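Local coordinates for cupin type-2 domain-containing protein (Streptococcus pyogenes, PDB 1YHF) that is of unknown function but belongs to the cupin family, whose members fold into a small beta barrel, at residues 38-43 against 107-112; 46-51 against 101-106; 53-58 against 93-98; 73-78 against 86-91. One frame throughout, in Å; residues are numbered along the deposited sequence.

The four contacts are nested like brackets along the chain, and none cross. Contact 1 (38-43 with 107-112) closes the outermost loop, and contact 2 (46-51 with 101-106) closes the next one further along the same pair of strands, 40-47 and 104-111. The chain then turns into the other sheet, where contact 3 (53-58 with 93-98) pairs strands 52-56 and 96-100. Innermost is contact 4 (73-78 with 86-91), which packs strand 70-75 of that sheet against strand 87-90 of the first. Met106 of contact 2 packs on Ile53 and Leu98 of contact 3, joining the two sheets, while Pro95 of contact 3 and Asp76 of contact 4 meet within the second sheet.

Contact 1 of 4, residues 38-43 against 107-112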
loop_
_atom_site.group_PDB
_atom_site.type_symbol
_atom_site.label_atom_id
_atom_site.label_comp_id
_atom_site.label_asym_id
_atom_site.label_seq_id
_atom_site.Cartn_x
_atom_site.Cartn_y
_atom_site.Cartn_z
ATOM N N GLN A 38 -0.459 16.713 1.408
ATOM C CA GLN A 38 -0.932 16.835 2.790
ATOM C C GLN A 38 -2.131 15.926 3.095
ATOM O O GLN A 38 -2.170 15.271 4.139
ATOM C CB GLN A 38 -1.290 18.283 3.099
ATOM C CG GLN A 38 -1.574 18.550 4.567
ATOM C CD GLN A 38 -2.191 19.909 4.786
ATOM O OE1 GLN A 38 -1.498 20.938 4.825
ATOM N NE2 GLN A 38 -3.516 19.927 4.943
ATOM N N ASP A 39 -3.110 15.893 2.194
ATOM C CA ASP A 39 -4.343 15.158 2.478
ATOM C C ASP A 39 -4.511 13.835 1.735
ATOM O O ASP A 39 -5.608 13.271 1.731
ATOM C CB ASP A 39 -5.577 16.062 2.259
ATOM C CG ASP A 39 -5.814 16.419 0.801
ATOM O OD1 ASP A 39 -5.237 15.808 -0.131
ATOM O OD2 ASP A 39 -6.612 17.346 0.571
ATOM N N LEU A 40 -3.440 13.352 1.094
ATOM C CA LEU A 40 -3.526 12.135 0.308
ATOM C C LEU A 40 -2.168 11.472 0.044
ATOM O O LEU A 40 -1.241 12.116 -0.417
ATOM C CB LEU A 40 -4.279 12.387 -1.005
ATOM C CG LEU A 40 -4.395 11.225 -2.005
ATOM C CD1 LEU A 40 -5.256 10.039 -1.467
ATOM C CD2 LEU A 40 -4.966 11.737 -3.299
ATOM N N GLY A 41 -2.073 10.179 0.350
ATOM C CA GLY A 41 -0.954 9.339 -0.121
ATOM C C GLY A 41 -1.466 8.222 -1.022
ATOM O O GLY A 41 -2.433 7.533 -0.681
ATOM N N ILE A 42 -0.830 8.027 -2.177
ATOM C CA ILE A 42 -1.097 6.825 -2.967
ATOM C C ILE A 42 0.232 6.183 -3.342
ATOM O O ILE A 42 1.093 6.828 -3.946
ATOM C CB ILE A 42 -1.935 7.098 -4.259
ATOM C CG1 ILE A 42 -3.304 7.713 -3.908
ATOM C CG2 ILE A 42 -2.110 5.803 -5.043
ATOM C CD1 ILE A 42 -4.176 8.082 -5.125
ATOM N N THR A 43 0.383 4.911 -2.998
ATOM C CA THR A 43 1.651 4.226 -3.160
ATOM C C THR A 43 1.412 2.783 -3.599
ATOM O O THR A 43 0.525 2.118 -3.075
ATOM C CB THR A 43 2.485 4.222 -1.847
ATOM O OG1 THR A 43 2.508 5.525 -1.255
ATOM C CG2 THR A 43 3.919 3.800 -2.155
ATOM N N LEU A 107 -1.777 -1.943 -3.401
ATOM C CA LEU A 107 -2.048 -0.545 -3.637
ATOM C C LEU A 107 -2.522 -0.000 -2.288
ATOM O O LEU A 107 -3.406 -0.571 -1.659
ATOM C CB LEU A 107 -3.125 -0.353 -4.717
ATOM C CG LEU A 107 -3.599 1.095 -4.903
ATOM C CD1 LEU A 107 -2.497 2.034 -5.462
ATOM C CD2 LEU A 107 -4.815 1.105 -5.813
ATOM N N LEU A 108 -1.904 1.089 -1.855
ATOM C CA LEU A 108 -2.217 1.736 -0.599
ATOM C C LEU A 108 -2.712 3.158 -0.862
ATOM O O LEU A 108 -1.995 3.985 -1.415
ATOM C CB LEU A 108 -0.975 1.721 0.318
ATOM C CG LEU A 108 -1.120 2.502 1.631
ATOM C CD1 LEU A 108 -2.088 1.774 2.568
ATOM C CD2 LEU A 108 0.247 2.738 2.318
ATOM N N VAL A 109 -3.960 3.433 -0.483
ATOM C CA VAL A 109 -4.548 4.732 -0.688
ATOM C C VAL A 109 -4.876 5.291 0.712
ATOM O O VAL A 109 -5.696 4.738 1.444
ATOM C CB VAL A 109 -5.806 4.665 -1.594
ATOM C CG1 VAL A 109 -6.435 6.036 -1.724
ATOM C CG2 VAL A 109 -5.439 4.107 -2.991
ATOM N N VAL A 110 -4.189 6.362 1.087
ATOM C CA VAL A 110 -4.390 6.947 2.411
ATOM C C VAL A 110 -5.067 8.303 2.314
ATOM O O VAL A 110 -4.450 9.307 1.871
ATOM C CB VAL A 110 -3.057 7.062 3.228
ATOM C CG1 VAL A 110 -3.335 7.598 4.666
ATOM C CG2 VAL A 110 -2.306 5.729 3.261
ATOM N N VAL A 111 -6.317 8.345 2.789
ATOM C CA VAL A 111 -7.135 9.517 2.643
ATOM C C VAL A 111 -7.175 10.275 3.973
ATOM O O VAL A 111 -7.738 9.798 4.962
ATOM C CB VAL A 111 -8.542 9.183 2.077
ATOM C CG1 VAL A 111 -9.332 10.478 1.854
ATOM C CG2 VAL A 111 -8.407 8.384 0.726
ATOM N N LYS A 112 -6.536 11.437 3.977
ATOM C CA LYS A 112 -6.347 12.228 5.208
ATOM C C LYS A 112 -7.279 13.432 5.245
ATOM O O LYS A 112 -7.841 13.797 4.213
ATOM C CB LYS A 112 -4.878 12.671 5.323
ATOM C CG LYS A 112 -3.954 11.518 5.683
ATOM C CD LYS A 112 -2.469 11.883 5.561
ATOM C CE LYS A 112 -1.953 11.551 4.170
ATOM N NZ LYS A 112 -0.564 12.055 3.929
HETATM O O HOH W 1 0.124 5.786 0.200
#
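Leu40 to Thr43 run antiparallel to Leu107 to Val111, the two strand axes 4.7 Å apart and their directions 179° from each other. Gly41 with Val110 and Thr43 with Leu108 are hydrogen-bonded pairs, each closed by two backbone bonds; the shortest, from Val110 N to Gly41 O, is 2.8 Å long and almost straight at 177°. Beyond the last pair, Lys112 N still donates to Asp39 O (3.0 Å), but from well above the carbonyl plane, as the strands give way to loop. Leu40 and Ile42 share one face with Val109 and Val111. Leu40 CD1 touches both Val109 CG1 and Val111 CG2, 4.2 Å from each, and leans on Val110 O. Ile42 lies alongside Val109, CG1 to CG1, while its other branch, CG2, meets Leu107 CD1 at 3.8 Å in an oblique crossing. The opposite face carries Thr43, Leu108 and Val110, and on it a water bridges the strands by donating to Leu108 O and bonding to Thr43 OG1, 2.8 Å from the water oxygen. Where the strands run out, the Lys112 chain bends at its third torsion (-91°) and folds back over the first segment: CE comes within 3.9 Å of Leu40 N, and NZ makes a weak hydrogen bond to Arg37 O. Strand 29-37 flanks the pair beside 40-43 and strand 61-68 beside 107-111, so this is the middle of an antiparallel sheet, one of the two that face each other in the cupin beta barrel.

Contact 2 of 4, residues 46-51 against 101-106; sequences SLDKGQ and VEAFQM
Leu47 turns CG away from its carbonyl carbon (chi1 -75°), whereas Phe104 holds its ring between backbone N and carbonyl carbon (chi1 78°), and with these rotations the two side chains lie side by side on one face of the sheet. The contact is made by the isobutyl end: Leu47 CD2 meets Phe104 CE2 obliquely at 3.9 Å. Met106, present as selenomethionine, brings its selenium to the edge of the ring, in its plane. In the backbone, Leu47 N donates to Phe104 O at 2.9 Å, and Phe104 N returns a bond of the same length to Leu47 O. Here strand 40-47 ends and strand 104-111 begins, and the chain crosses between the two sheets of the cupin barrel: 46-51 goes through a type II turn toward strand 52-56, and 101-106 arrives from strand 96-100. Ser46 and Gln105 share the other face, touching through CB and CG at 3.8 Å, while their polar ends turn to other partners, Ser46 OG to Met23 O and Gln105 to Ser68 and Val22. Near the turn, Ala103 CB rests 3.7 Å from Asp48 OD1, whose companion OD2 accepts from Asp27 N. Lys49 lays its CG 3.6 Å from Val101 O.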
loop_
_atom_site.group_PDB
_atom_site.type_symbol
_atom_site.label_atom_id
_atom_site.label_comp_id
_atom_site.label_asym_id
_atom_site.label_seq_id
_atom_site.Cartn_x
_atom_site.Cartn_y
_atom_site.Cartn_z
ATOM N N SER A 46 5.842 -3.341 -2.953
ATOM C CA SER A 46 6.065 -4.775 -2.911
ATOM C C SER A 46 6.894 -5.071 -1.665
ATOM O O SER A 46 7.818 -4.346 -1.368
ATOM C CB SER A 46 6.807 -5.245 -4.163
ATOM O OG SER A 46 8.175 -4.897 -4.103
ATOM N N LEU A 47 6.569 -6.146 -0.959
ATOM C CA LEU A 47 7.411 -6.624 0.136
ATOM C C LEU A 47 7.741 -8.068 -0.140
ATOM O O LEU A 47 6.840 -8.841 -0.455
ATOM C CB LEU A 47 6.671 -6.539 1.462
ATOM C CG LEU A 47 6.452 -5.192 2.168
ATOM C CD1 LEU A 47 5.505 -4.233 1.417
ATOM C CD2 LEU A 47 5.930 -5.432 3.580
ATOM N N ASP A 48 9.009 -8.452 -0.014
ATOM C CA ASP A 48 9.356 -9.871 -0.048
ATOM C C ASP A 48 8.837 -10.549 1.204
ATOM O O ASP A 48 8.577 -9.892 2.224
ATOM C CB ASP A 48 10.875 -10.078 -0.148
ATOM C CG ASP A 48 11.259 -11.500 -0.619
ATOM O OD1 ASP A 48 10.391 -12.213 -1.179
ATOM O OD2 ASP A 48 12.430 -11.904 -0.405
ATOM N N LYS A 49 8.692 -11.867 1.119
ATOM C CA LYS A 49 8.296 -12.703 2.240
ATOM C C LYS A 49 9.122 -12.378 3.485
ATOM O O LYS A 49 10.352 -12.272 3.406
ATOM C CB LYS A 49 8.437 -14.182 1.853
ATOM C CG LYS A 49 8.205 -15.165 2.991
ATOM C CD LYS A 49 7.876 -16.571 2.487
ATOM C CE LYS A 49 9.113 -17.249 1.920
ATOM N NZ LYS A 49 8.755 -18.502 1.180
ATOM N N GLY A 50 8.442 -12.196 4.619
ATOM C CA GLY A 50 9.124 -11.887 5.874
ATOM C C GLY A 50 9.393 -10.419 6.163
ATOM O O GLY A 50 9.819 -10.068 7.267
ATOM N N GLN A 51 9.129 -9.545 5.199
ATOM C CA GLN A 51 9.322 -8.124 5.426
ATOM C C GLN A 51 8.140 -7.568 6.226
ATOM O O GLN A 51 7.080 -8.191 6.282
ATOM C CB GLN A 51 9.542 -7.371 4.098
ATOM C CG GLN A 51 10.764 -7.865 3.301
ATOM C CD GLN A 51 12.000 -8.044 4.167
ATOM O OE1 GLN A 51 12.598 -9.133 4.220
ATOM N NE2 GLN A 51 12.378 -6.990 4.871
ATOM N N VAL A 101 3.412 -12.375 4.932
ATOM C CA VAL A 101 3.333 -13.832 5.088
ATOM C C VAL A 101 3.989 -14.547 3.903
ATOM O O VAL A 101 4.759 -15.506 4.077
ATOM C CB VAL A 101 1.881 -14.315 5.235
ATOM C CG1 VAL A 101 1.848 -15.850 5.413
ATOM C CG2 VAL A 101 1.232 -13.641 6.416
ATOM N N GLU A 102 3.650 -14.081 2.707
ATOM C CA GLU A 102 4.361 -14.427 1.482
ATOM C C GLU A 102 4.758 -13.084 0.908
ATOM O O GLU A 102 4.269 -12.052 1.377
ATOM C CB GLU A 102 3.443 -15.118 0.481
ATOM C CG GLU A 102 2.559 -16.196 1.045
ATOM C CD GLU A 102 1.587 -16.732 0.011
ATOM O OE1 GLU A 102 1.440 -16.110 -1.071
ATOM O OE2 GLU A 102 0.950 -17.767 0.287
ATOM N N ALA A 103 5.619 -13.085 -0.099
ATOM C CA ALA A 103 5.870 -11.866 -0.864
ATOM C C ALA A 103 4.500 -11.346 -1.323
ATOM O O ALA A 103 3.629 -12.122 -1.734
ATOM C CB ALA A 103 6.771 -12.150 -2.062
ATOM N N PHE A 104 4.281 -10.047 -1.193
ATOM C CA PHE A 104 3.033 -9.488 -1.670
ATOM C C PHE A 104 3.245 -8.113 -2.295
ATOM O O PHE A 104 4.288 -7.475 -2.076
ATOM C CB PHE A 104 1.967 -9.501 -0.555
ATOM C CG PHE A 104 2.110 -8.400 0.484
ATOM C CD1 PHE A 104 1.530 -7.148 0.277
ATOM C CD2 PHE A 104 2.765 -8.637 1.696
ATOM C CE1 PHE A 104 1.622 -6.131 1.242
ATOM C CE2 PHE A 104 2.869 -7.629 2.668
ATOM C CZ PHE A 104 2.293 -6.363 2.431
ATOM N N GLN A 105 2.264 -7.700 -3.100
ATOM C CA GLN A 105 2.206 -6.363 -3.711
ATOM C C GLN A 105 0.853 -5.792 -3.350
ATOM O O GLN A 105 -0.144 -6.547 -3.289
ATOM C CB GLN A 105 2.344 -6.456 -5.231
ATOM C CG GLN A 105 3.738 -6.881 -5.685
ATOM C CD GLN A 105 3.714 -7.556 -7.013
ATOM O OE1 GLN A 105 2.917 -8.468 -7.238
ATOM N NE2 GLN A 105 4.559 -7.109 -7.915
HETATM N N MSE A 106 0.816 -4.481 -3.087
HETATM C CA MSE A 106 -0.407 -3.791 -2.694
HETATM C C MSE A 106 -0.533 -2.380 -3.241
HETATM O O MSE A 106 0.470 -1.710 -3.526
HETATM C CB MSE A 106 -0.516 -3.707 -1.164
HETATM C CG MSE A 106 0.601 -2.960 -0.494
HETATM SE SE MSE A 106 0.046 -2.476 1.349
HETATM C CE MSE A 106 1.748 -2.003 2.013
#

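Contact 3 of 4, residues 53-58 against 93-98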
loop_
_atom_site.group_PDB
_atom_site.type_symbol
_atom_site.label_atom_id
_atom_site.label_comp_id
_atom_site.label_asym_id
_atom_site.label_seq_id
_atom_site.Cartn_x
_atom_site.Cartn_y
_atom_site.Cartn_z
ATOM N N ILE A 53 6.038 -3.771 7.767
ATOM C CA ILE A 53 5.837 -2.368 8.048
ATOM C C ILE A 53 5.434 -2.312 9.514
ATOM O O ILE A 53 4.418 -2.892 9.910
ATOM C CB ILE A 53 4.762 -1.767 7.126
ATOM C CG1 ILE A 53 5.229 -1.872 5.668
ATOM C CG2 ILE A 53 4.456 -0.324 7.529
ATOM C CD1 ILE A 53 4.178 -1.556 4.649
ATOM N N GLY A 54 6.276 -1.664 10.318
ATOM C CA GLY A 54 6.075 -1.597 11.751
ATOM C C GLY A 54 4.780 -0.917 12.134
ATOM O O GLY A 54 4.232 -0.104 11.370
ATOM N N ARG A 55 4.286 -1.289 13.311
ATOM C CA ARG A 55 3.140 -0.654 13.942
ATOM C C ARG A 55 3.222 0.864 13.845
ATOM O O ARG A 55 4.246 1.461 14.172
ATOM C CB ARG A 55 3.091 -1.075 15.406
ATOM C CG ARG A 55 1.737 -0.981 16.041
ATOM C CD ARG A 55 1.658 -1.907 17.228
ATOM N NE ARG A 55 0.521 -1.578 18.072
ATOM C CZ ARG A 55 -0.685 -2.138 17.964
ATOM N NH1 ARG A 55 -0.916 -3.068 17.046
ATOM N NH2 ARG A 55 -1.657 -1.772 18.790
ATOM N N HIS A 56 2.143 1.483 13.373
ATOM C CA HIS A 56 1.975 2.935 13.456
ATOM C C HIS A 56 0.522 3.337 13.192
ATOM O O HIS A 56 -0.300 2.513 12.800
ATOM C CB HIS A 56 2.933 3.675 12.518
ATOM C CG HIS A 56 2.598 3.520 11.073
ATOM N ND1 HIS A 56 2.759 2.329 10.400
ATOM C CD2 HIS A 56 2.075 4.393 10.179
ATOM C CE1 HIS A 56 2.368 2.476 9.143
ATOM N NE2 HIS A 56 1.946 3.719 8.984
ATOM N N SER A 57 0.224 4.608 13.443
ATOM C CA SER A 57 -1.091 5.179 13.187
ATOM C C SER A 57 -0.990 6.285 12.144
ATOM O O SER A 57 -0.020 7.047 12.146
ATOM C CB SER A 57 -1.663 5.774 14.480
ATOM O OG SER A 57 -1.779 4.775 15.477
ATOM N N SER A 58 -1.998 6.373 11.273
ATOM C CA SER A 58 -2.156 7.494 10.345
ATOM C C SER A 58 -3.332 8.382 10.764
ATOM O O SER A 58 -4.279 7.906 11.400
ATOM C CB SER A 58 -2.374 6.975 8.914
ATOM O OG SER A 58 -2.736 8.021 8.035
ATOM N N GLY A 93 -6.226 6.810 12.920
ATOM C CA GLY A 93 -5.934 6.952 14.356
ATOM C C GLY A 93 -5.781 5.670 15.152
ATOM O O GLY A 93 -5.517 5.721 16.357
ATOM N N ILE A 94 -5.960 4.526 14.488
ATOM C CA ILE A 94 -5.839 3.211 15.122
ATOM C C ILE A 94 -4.540 2.568 14.635
ATOM O O ILE A 94 -4.288 2.533 13.412
ATOM C CB ILE A 94 -7.064 2.285 14.799
ATOM C CG1 ILE A 94 -8.398 2.956 15.164
ATOM C CG2 ILE A 94 -6.934 0.908 15.495
ATOM C CD1 ILE A 94 -8.623 3.081 16.654
ATOM N N PRO A 95 -3.676 2.117 15.577
ATOM C CA PRO A 95 -2.436 1.481 15.147
ATOM C C PRO A 95 -2.659 0.268 14.238
ATOM O O PRO A 95 -3.578 -0.528 14.460
ATOM C CB PRO A 95 -1.765 1.078 16.471
ATOM C CG PRO A 95 -2.300 2.053 17.461
ATOM C CD PRO A 95 -3.746 2.223 17.047
ATOM N N HIS A 96 -1.822 0.169 13.214
ATOM C CA HIS A 96 -1.809 -0.960 12.292
ATOM C C HIS A 96 -0.385 -1.330 11.913
ATOM O O HIS A 96 0.548 -0.529 12.047
ATOM C CB HIS A 96 -2.658 -0.692 11.025
ATOM C CG HIS A 96 -2.412 0.644 10.387
ATOM N ND1 HIS A 96 -1.264 0.939 9.682
ATOM C CD2 HIS A 96 -3.184 1.754 10.324
ATOM C CE1 HIS A 96 -1.331 2.179 9.227
ATOM N NE2 HIS A 96 -2.482 2.700 9.611
ATOM N N ALA A 97 -0.237 -2.562 11.456
ATOM C CA ALA A 97 1.037 -3.092 11.008
ATOM C C ALA A 97 0.760 -4.065 9.885
ATOM O O ALA A 97 -0.371 -4.555 9.751
ATOM C CB ALA A 97 1.779 -3.774 12.169
ATOM N N LEU A 98 1.779 -4.342 9.075
ATOM C CA LEU A 98 1.649 -5.279 7.961
ATOM C C LEU A 98 2.860 -6.221 7.929
ATOM O O LEU A 98 4.002 -5.762 8.024
ATOM C CB LEU A 98 1.511 -4.533 6.610
ATOM C CG LEU A 98 0.365 -3.497 6.415
ATOM C CD1 LEU A 98 0.714 -2.087 6.943
ATOM C CD2 LEU A 98 -0.079 -3.397 4.970
HETATM O O HOH W 2 -3.987 4.610 11.614
#
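Ile53 with Leu98 and His56 with His96 form hydrogen-bonded antiparallel pairs on strands 173° apart in direction, with a beta bulge between them that shifts the register by one residue. His56 and His96 appear to match histidines of the two cupin motifs that bind a metal in many relatives, with Ser58 at the place of another; a metal role is not established here. The rings meet edge to face, planes at 75°, with His96 CE1 pointing at the face of His56, nearest to NE2 at 3.6 Å. His56 is fixed in rotation by its own strand, since ND1 donates 3.0 Å to Gly54 O almost in the ring plane. His56 O serves twice: it accepts from His96 N at 2.8 Å and also lies over the centre of the His96 ring, 3.6 Å above it. His96 ND1 is buried without a polar partner. On the other side of the strands the extended Arg55 chain lays one face of its guanidinium over Pro95 CB, 3.7 Å from CZ, while NH1 bonds Asp76 O. Ile53 and Leu98 run alongside each other toward Met106. Past the histidines, a water accepts from Ser58 N and donates to Ile94 O, and beside it Gly93 N donates to Ser58 O at 2.7 Å.

Contact 4 of 4, residues 73-78 against 86-91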
loop_
_atom_site.group_PDB
_atom_site.type_symbol
_atom_site.label_atom_id
_atom_site.label_comp_id
_atom_site.label_asym_id
_atom_site.label_seq_id
_atom_site.Cartn_x
_atom_site.Cartn_y
_atom_site.Cartn_z
ATOM N N ILE A 73 -2.351 -8.367 8.285
ATOM C CA ILE A 73 -2.628 -7.022 8.696
ATOM C C ILE A 73 -3.117 -7.037 10.135
ATOM O O ILE A 73 -3.981 -7.809 10.504
ATOM C CB ILE A 73 -3.595 -6.334 7.688
ATOM C CG1 ILE A 73 -2.913 -6.341 6.299
ATOM C CG2 ILE A 73 -4.035 -4.949 8.184
ATOM C CD1 ILE A 73 -3.524 -5.484 5.268
ATOM N N THR A 74 -2.508 -6.190 10.945
ATOM C CA THR A 74 -2.919 -5.998 12.328
ATOM C C THR A 74 -3.554 -4.638 12.425
ATOM O O THR A 74 -3.000 -3.655 11.925
ATOM C CB THR A 74 -1.701 -6.028 13.276
ATOM O OG1 THR A 74 -0.976 -7.237 13.049
ATOM C CG2 THR A 74 -2.137 -5.959 14.726
ATOM N N ILE A 75 -4.726 -4.593 13.041
ATOM C CA ILE A 75 -5.409 -3.338 13.308
ATOM C C ILE A 75 -5.740 -3.362 14.792
ATOM O O ILE A 75 -6.532 -4.188 15.230
ATOM C CB ILE A 75 -6.693 -3.157 12.448
ATOM C CG1 ILE A 75 -6.363 -3.180 10.952
ATOM C CG2 ILE A 75 -7.419 -1.866 12.837
ATOM C CD1 ILE A 75 -7.595 -3.047 10.047
ATOM N N ASP A 76 -5.093 -2.477 15.551
ATOM C CA ASP A 76 -5.123 -2.499 17.026
ATOM C C ASP A 76 -4.667 -3.870 17.530
ATOM O O ASP A 76 -3.492 -4.204 17.433
ATOM C CB ASP A 76 -6.509 -2.135 17.566
ATOM C CG ASP A 76 -6.494 -1.769 19.049
ATOM O OD1 ASP A 76 -5.403 -1.540 19.637
ATOM O OD2 ASP A 76 -7.599 -1.711 19.629
ATOM N N GLN A 77 -5.605 -4.670 18.025
ATOM C CA GLN A 77 -5.279 -6.004 18.528
ATOM C C GLN A 77 -5.310 -7.090 17.456
ATOM O O GLN A 77 -4.507 -8.029 17.504
ATOM C CB GLN A 77 -6.206 -6.387 19.692
ATOM C CG GLN A 77 -7.671 -6.669 19.304
ATOM C CD GLN A 77 -7.962 -8.167 19.132
ATOM O OE1 GLN A 77 -9.064 -8.632 19.431
ATOM N NE2 GLN A 77 -6.967 -8.925 18.660
ATOM N N GLU A 78 -6.222 -6.944 16.495
ATOM C CA GLU A 78 -6.689 -8.045 15.661
ATOM C C GLU A 78 -5.868 -8.239 14.386
ATOM O O GLU A 78 -5.416 -7.268 13.776
ATOM C CB GLU A 78 -8.153 -7.794 15.312
ATOM C CG GLU A 78 -8.902 -9.008 14.807
ATOM C CD GLU A 78 -10.398 -8.806 14.824
ATOM O OE1 GLU A 78 -11.093 -9.469 14.014
ATOM O OE2 GLU A 78 -10.885 -7.986 15.643
ATOM N N GLN A 86 -8.223 -9.082 -2.346
ATOM C CA GLN A 86 -8.946 -8.655 -1.168
ATOM C C GLN A 86 -8.479 -7.290 -0.718
ATOM O O GLN A 86 -7.355 -6.878 -0.987
ATOM C CB GLN A 86 -8.836 -9.672 -0.031
ATOM C CG GLN A 86 -9.450 -11.038 -0.351
ATOM C CD GLN A 86 -9.219 -12.044 0.746
ATOM O OE1 GLN A 86 -8.332 -11.877 1.591
ATOM N NE2 GLN A 86 -10.025 -13.099 0.755
ATOM N N THR A 87 -9.373 -6.596 -0.019
ATOM C CA THR A 87 -9.165 -5.237 0.393
ATOM C C THR A 87 -9.566 -5.039 1.861
ATOM O O THR A 87 -10.502 -5.677 2.363
ATOM C CB THR A 87 -10.028 -4.283 -0.519
ATOM O OG1 THR A 87 -9.452 -4.224 -1.822
ATOM C CG2 THR A 87 -10.118 -2.887 0.047
ATOM N N ILE A 88 -8.872 -4.136 2.536
ATOM C CA ILE A 88 -9.235 -3.753 3.898
ATOM C C ILE A 88 -8.968 -2.274 4.115
ATOM O O ILE A 88 -7.978 -1.768 3.635
ATOM C CB ILE A 88 -8.498 -4.631 4.969
ATOM C CG1 ILE A 88 -9.051 -4.381 6.387
ATOM C CG2 ILE A 88 -6.948 -4.487 4.888
ATOM C CD1 ILE A 88 -8.750 -5.533 7.325
ATOM N N VAL A 89 -9.857 -1.596 4.843
ATOM C CA VAL A 89 -9.655 -0.212 5.213
ATOM C C VAL A 89 -9.238 -0.181 6.664
ATOM O O VAL A 89 -9.998 -0.602 7.552
ATOM C CB VAL A 89 -10.938 0.654 5.011
ATOM C CG1 VAL A 89 -10.680 2.101 5.380
ATOM C CG2 VAL A 89 -11.444 0.538 3.552
HETATM N N MSE A 90 -8.014 0.288 6.895
HETATM C CA MSE A 90 -7.470 0.399 8.243
HETATM C C MSE A 90 -7.821 1.793 8.738
HETATM O O MSE A 90 -7.347 2.789 8.169
HETATM C CB MSE A 90 -5.957 0.168 8.231
HETATM C CG MSE A 90 -5.530 -1.026 7.384
HETATM SE SE MSE A 90 -3.603 -1.341 7.399
HETATM C CE MSE A 90 -2.997 0.287 6.420
ATOM N N PRO A 91 -8.671 1.879 9.779
ATOM C CA PRO A 91 -9.234 3.168 10.234
ATOM C C PRO A 91 -8.224 4.183 10.792
ATOM O O PRO A 91 -7.239 3.806 11.443
ATOM C CB PRO A 91 -10.243 2.750 11.309
ATOM C CG PRO A 91 -9.736 1.416 11.805
ATOM C CD PRO A 91 -9.179 0.743 10.576
#
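Ile88 is the first residue of 86-91 to meet the other segment, and it does so with both branches. Its CG1 stands anti to the backbone N (chi1 -171°), which carries CD1 out to face Ile75 CD1 tip to tip at 3.9 Å and leaves Ile88 CG2 3.6 Å from Ile73 CD1, the side chains of Ile88 and Ile73 sliding past each other in opposite directions. Val89 turns its side chain away, as expected of the next residue in a strand. Met90, a selenomethionine, lies inward again: Ile75 CD1 rests over its base, 3.9 Å from CG, and the Met90 side chain crosses that of Ile73 at about a right angle, SE 3.7 Å from Ile73 CG2. A bend at the last torsion (-67°) then carries Met90 CE to Leu108 of the same sheet. Pro91 ends the walk where its CD meets CG2 of Ile75, the first residue of the type II' turn that ends at Glu78, at 3.9 Å. The strand axes approach to 8.9 Å, inclined at 31°, and belong to different sheets, 87-90 at the edge of one and 70-75 inside the other, as in the two facing sheets of a cupin barrel; Tyr80 and Val64 border the patch. No hydrogen bond spans it, so between these two segments the facing strands are held by apolar contacts of isoleucine, selenomethionine and proline, without directional bonds.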